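Local coordinates for protein protocadherin-19 isoform 1 (Danio rerio, PDB 5CO1) that mediates calcium-dependent homophilic cell adhesion, robustly when complexed with the classical cadherin cdh2, and is essential for early neurulation in the anterior neural plate, at residues V13-L26 against T61-E73. Sequence-based numbering, arbitrary orientation.
Sequences VLENSPINTLVIDL and TGVITVNGVLDHE. With CA (calcium ion), chain E; CA (calcium ion), chain H; CA (calcium ion), chain F.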
# COMPACT_ATOMS: atom_id res chain seq x y z
N VAL A 13 0.68 -12.66 -8.91
CA VAL A 13 -0.41 -12.99 -8.06
C VAL A 13 -0.97 -11.78 -7.40
O VAL A 13 -0.23 -11.01 -6.85
CB VAL A 13 0.02 -13.94 -6.98
CG1 VAL A 13 -1.14 -14.20 -6.06
CG2 VAL A 13 0.45 -15.24 -7.60
N LEU A 14 -2.30 -11.67 -7.39
CA LEU A 14 -2.98 -10.53 -6.81
C LEU A 14 -2.71 -10.49 -5.32
O LEU A 14 -2.72 -11.55 -4.68
CB LEU A 14 -4.50 -10.64 -7.02
CG LEU A 14 -4.88 -9.89 -8.24
CD1 LEU A 14 -6.35 -10.00 -8.52
CD2 LEU A 14 -4.46 -8.45 -8.02
N GLU A 15 -2.53 -9.31 -4.75
CA GLU A 15 -2.55 -9.25 -3.31
C GLU A 15 -3.95 -9.56 -2.84
O GLU A 15 -4.90 -9.42 -3.60
CB GLU A 15 -2.06 -7.92 -2.75
CG GLU A 15 -2.98 -6.73 -2.91
CD GLU A 15 -2.42 -5.51 -2.22
OE1 GLU A 15 -1.96 -5.65 -1.06
OE2 GLU A 15 -2.36 -4.43 -2.86
N ASN A 16 -3.99 -10.19 -1.67
CA ASN A 16 -5.21 -10.55 -0.96
C ASN A 16 -5.90 -11.73 -1.62
O ASN A 16 -7.05 -12.03 -1.35
CB ASN A 16 -6.15 -9.36 -0.83
CG ASN A 16 -5.52 -8.18 -0.07
OD1 ASN A 16 -4.64 -8.35 0.79
ND2 ASN A 16 -5.96 -6.96 -0.41
N SER A 17 -5.16 -12.42 -2.47
CA SER A 17 -5.66 -13.61 -3.08
C SER A 17 -6.15 -14.58 -1.99
O SER A 17 -5.57 -14.68 -0.91
CB SER A 17 -4.58 -14.28 -3.95
OG SER A 17 -4.43 -13.60 -5.19
N PRO A 18 -7.26 -15.29 -2.28
CA PRO A 18 -7.77 -16.23 -1.32
C PRO A 18 -6.78 -17.36 -1.11
O PRO A 18 -6.11 -17.79 -2.05
CB PRO A 18 -9.02 -16.77 -1.98
CG PRO A 18 -9.44 -15.70 -2.92
CD PRO A 18 -8.15 -15.14 -3.44
N ILE A 19 -6.77 -17.86 0.12
CA ILE A 19 -6.12 -19.11 0.47
C ILE A 19 -6.49 -20.23 -0.50
O ILE A 19 -7.63 -20.29 -1.01
CB ILE A 19 -6.41 -19.49 1.94
CG1 ILE A 19 -5.11 -19.67 2.72
CG2 ILE A 19 -7.29 -20.73 2.06
CD1 ILE A 19 -4.45 -18.35 3.03
N ASN A 20 -5.48 -21.03 -0.83
CA ASN A 20 -5.54 -22.05 -1.89
C ASN A 20 -5.55 -21.59 -3.36
O ASN A 20 -5.66 -22.42 -4.26
CB ASN A 20 -6.69 -23.03 -1.63
CG ASN A 20 -6.28 -24.17 -0.70
OD1 ASN A 20 -5.47 -25.03 -1.08
ND2 ASN A 20 -6.79 -24.15 0.52
N THR A 21 -5.35 -20.31 -3.61
CA THR A 21 -5.17 -19.81 -4.96
C THR A 21 -3.96 -20.50 -5.63
O THR A 21 -2.90 -20.71 -5.02
CB THR A 21 -5.03 -18.27 -4.93
OG1 THR A 21 -6.29 -17.67 -4.58
CG2 THR A 21 -4.56 -17.73 -6.24
N LEU A 22 -4.13 -20.95 -6.86
CA LEU A 22 -3.00 -21.56 -7.57
C LEU A 22 -1.94 -20.50 -7.88
O LEU A 22 -2.26 -19.36 -8.17
CB LEU A 22 -3.44 -22.22 -8.87
CG LEU A 22 -2.31 -22.70 -9.80
CD1 LEU A 22 -1.66 -23.96 -9.25
CD2 LEU A 22 -2.80 -22.90 -11.23
N VAL A 23 -0.68 -20.86 -7.70
CA VAL A 23 0.42 -19.98 -8.02
C VAL A 23 1.19 -20.58 -9.18
O VAL A 23 1.31 -19.94 -10.23
CB VAL A 23 1.37 -19.86 -6.83
CG1 VAL A 23 2.69 -19.23 -7.27
CG2 VAL A 23 0.70 -19.09 -5.70
N ILE A 24 1.65 -21.82 -9.02
CA ILE A 24 2.18 -22.56 -10.16
C ILE A 24 2.25 -24.06 -9.91
O ILE A 24 2.33 -24.51 -8.77
CB ILE A 24 3.55 -22.00 -10.58
CG1 ILE A 24 4.03 -22.64 -11.86
CG2 ILE A 24 4.60 -22.12 -9.48
CD1 ILE A 24 5.14 -21.86 -12.53
N ASP A 25 2.08 -24.83 -10.97
CA ASP A 25 2.20 -26.29 -10.93
C ASP A 25 3.56 -26.67 -11.58
O ASP A 25 3.80 -26.43 -12.76
CB ASP A 25 1.01 -26.89 -11.69
CG ASP A 25 1.00 -28.45 -11.70
OD1 ASP A 25 1.90 -29.14 -11.14
OD2 ASP A 25 0.06 -28.98 -12.34
N LEU A 26 4.51 -27.07 -10.74
CA LEU A 26 5.86 -27.34 -11.21
C LEU A 26 6.00 -28.77 -11.69
O LEU A 26 5.22 -29.64 -11.31
CB LEU A 26 6.88 -27.05 -10.10
CG LEU A 26 7.00 -25.62 -9.61
CD1 LEU A 26 7.98 -25.56 -8.46
CD2 LEU A 26 7.48 -24.66 -10.69
N THR A 61 2.78 -33.45 -6.22
CA THR A 61 2.48 -32.83 -7.52
C THR A 61 3.39 -31.64 -7.88
O THR A 61 3.47 -31.24 -9.05
CB THR A 61 1.04 -32.28 -7.55
OG1 THR A 61 0.78 -31.58 -6.34
CG2 THR A 61 0.05 -33.40 -7.70
N GLY A 62 4.03 -31.05 -6.87
CA GLY A 62 4.76 -29.79 -7.01
C GLY A 62 3.90 -28.57 -7.30
O GLY A 62 4.34 -27.63 -7.94
N VAL A 63 2.65 -28.59 -6.85
CA VAL A 63 1.78 -27.44 -6.98
C VAL A 63 1.98 -26.51 -5.79
O VAL A 63 1.82 -26.92 -4.65
CB VAL A 63 0.30 -27.89 -7.07
CG1 VAL A 63 -0.62 -26.86 -6.45
CG2 VAL A 63 -0.08 -28.12 -8.53
N ILE A 64 2.35 -25.26 -6.05
CA ILE A 64 2.44 -24.24 -5.00
C ILE A 64 1.14 -23.44 -4.96
O ILE A 64 0.55 -23.16 -5.99
CB ILE A 64 3.61 -23.26 -5.24
CG1 ILE A 64 4.97 -23.96 -5.20
CG2 ILE A 64 3.62 -22.15 -4.21
CD1 ILE A 64 6.07 -23.16 -5.87
N THR A 65 0.66 -23.17 -3.76
CA THR A 65 -0.59 -22.43 -3.55
C THR A 65 -0.31 -21.35 -2.55
O THR A 65 0.70 -21.40 -1.83
CB THR A 65 -1.74 -23.31 -2.99
OG1 THR A 65 -1.22 -24.24 -2.03
CG2 THR A 65 -2.41 -24.08 -4.12
N VAL A 66 -1.16 -20.33 -2.57
CA VAL A 66 -1.15 -19.33 -1.53
C VAL A 66 -1.57 -19.94 -0.18
O VAL A 66 -2.48 -20.77 -0.13
CB VAL A 66 -2.08 -18.15 -1.90
CG1 VAL A 66 -2.10 -17.12 -0.78
CG2 VAL A 66 -1.61 -17.50 -3.20
N ASN A 67 -0.83 -19.61 0.88
CA ASN A 67 -1.09 -20.19 2.21
C ASN A 67 -1.33 -19.19 3.33
O ASN A 67 -1.80 -19.57 4.40
CB ASN A 67 0.06 -21.11 2.63
CG ASN A 67 -0.39 -22.17 3.65
OD1 ASN A 67 -1.42 -22.83 3.47
ND2 ASN A 67 0.40 -22.33 4.71
N GLY A 68 -1.01 -17.93 3.11
CA GLY A 68 -1.34 -16.89 4.07
C GLY A 68 -1.69 -15.61 3.36
O GLY A 68 -1.78 -15.59 2.14
N VAL A 69 -1.86 -14.53 4.10
CA VAL A 69 -2.37 -13.31 3.53
C VAL A 69 -1.28 -12.53 2.83
O VAL A 69 -0.43 -11.95 3.50
CB VAL A 69 -3.02 -12.41 4.58
CG1 VAL A 69 -3.56 -11.16 3.92
CG2 VAL A 69 -4.14 -13.16 5.28
N LEU A 70 -1.42 -12.39 1.51
CA LEU A 70 -0.44 -11.70 0.67
C LEU A 70 -0.71 -10.21 0.62
O LEU A 70 -1.71 -9.79 0.03
CB LEU A 70 -0.53 -12.20 -0.76
CG LEU A 70 0.03 -13.58 -1.04
CD1 LEU A 70 -0.17 -13.86 -2.51
CD2 LEU A 70 1.50 -13.67 -0.69
N ASP A 71 0.23 -9.42 1.14
CA ASP A 71 0.05 -7.97 1.24
C ASP A 71 1.18 -7.29 0.53
O ASP A 71 2.33 -7.44 0.93
CB ASP A 71 -0.00 -7.55 2.70
CG ASP A 71 -0.22 -6.05 2.89
OD1 ASP A 71 -0.46 -5.30 1.91
OD2 ASP A 71 -0.13 -5.61 4.05
N HIS A 72 0.86 -6.64 -0.59
CA HIS A 72 1.84 -5.87 -1.36
C HIS A 72 2.55 -4.82 -0.49
O HIS A 72 3.72 -4.49 -0.74
CB HIS A 72 1.16 -5.14 -2.52
CG HIS A 72 2.06 -4.22 -3.26
ND1 HIS A 72 2.79 -4.62 -4.36
CD2 HIS A 72 2.34 -2.91 -3.09
CE1 HIS A 72 3.46 -3.59 -4.84
NE2 HIS A 72 3.20 -2.53 -4.09
N GLU A 73 1.82 -4.22 0.44
CA GLU A 73 2.39 -3.12 1.23
C GLU A 73 3.40 -3.67 2.28
O GLU A 73 4.37 -2.99 2.63
CB GLU A 73 1.28 -2.28 1.87
CG GLU A 73 0.52 -1.41 0.87
CD GLU A 73 -0.41 -2.18 -0.08
OE1 GLU A 73 -1.17 -3.08 0.37
OE2 GLU A 73 -0.42 -1.86 -1.30
CA CA E . -2.55 -4.53 1.05
CA CA H . 3.27 -31.10 -11.28
CA CA F . -2.46 -2.25 -2.19
O HOH W 1 -2.80 -3.08 2.93
O HOH W 2 -3.05 -6.42 2.18
O HOH W 3 3.17 -30.65 -13.29
O HOH W 4 4.85 -32.82 -11.32
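Glu15 and Glu73 lie roughly perpendicular to one another at the calcium-binding linker between successive cadherin repeats, their carboxylate planes 30° apart, and together straddle two calcium ions. Glu15 OE1 and Glu73 OE1 bind one ion, at 2.5 and 2.1 Å, with Asp71 OD1; the two OE2 atoms hold the other. Extended beyond a CG set between backbone N and carbonyl carbon (chi1 72°), Glu15 reaches past Leu70 O, and His72 N donates to Glu15 OE1 (3.0 Å) from above the carboxylate plane. Asp71 OD1 also accepts from Glu73 N, an Asx turn that holds the Asp71 carboxylate toward the ion. Asp107 and two waters complete the first site; Asp104, Ile105, Asp107 and, from the next repeat, Asp143 complete the second.

Behind the metals, Leu70 CD1 meets Val13 CG1 crosswise at 3.7 Å. Strands 22-25 and 63-66 run antiparallel, interrupted by a classic beta bulge that sets Val23 and Ile24 opposite Ile64. Here Val23 CG2 packs across Val66 CG2, Ile24 and Ile64 run alongside each other in the same direction, and Leu26 CD1 touches Ile64 CD1 at 4.0 Å. At the far end Asp25 OD1, Leu26 O and Thr61 O bind a third calcium with two waters.

The carboxylates of Glu15, Asp71 and Glu73 converge on one calcium, whose charge probably offsets their mutual repulsion; calcium here probably stiffens the junction between repeats, as in cadherins generally.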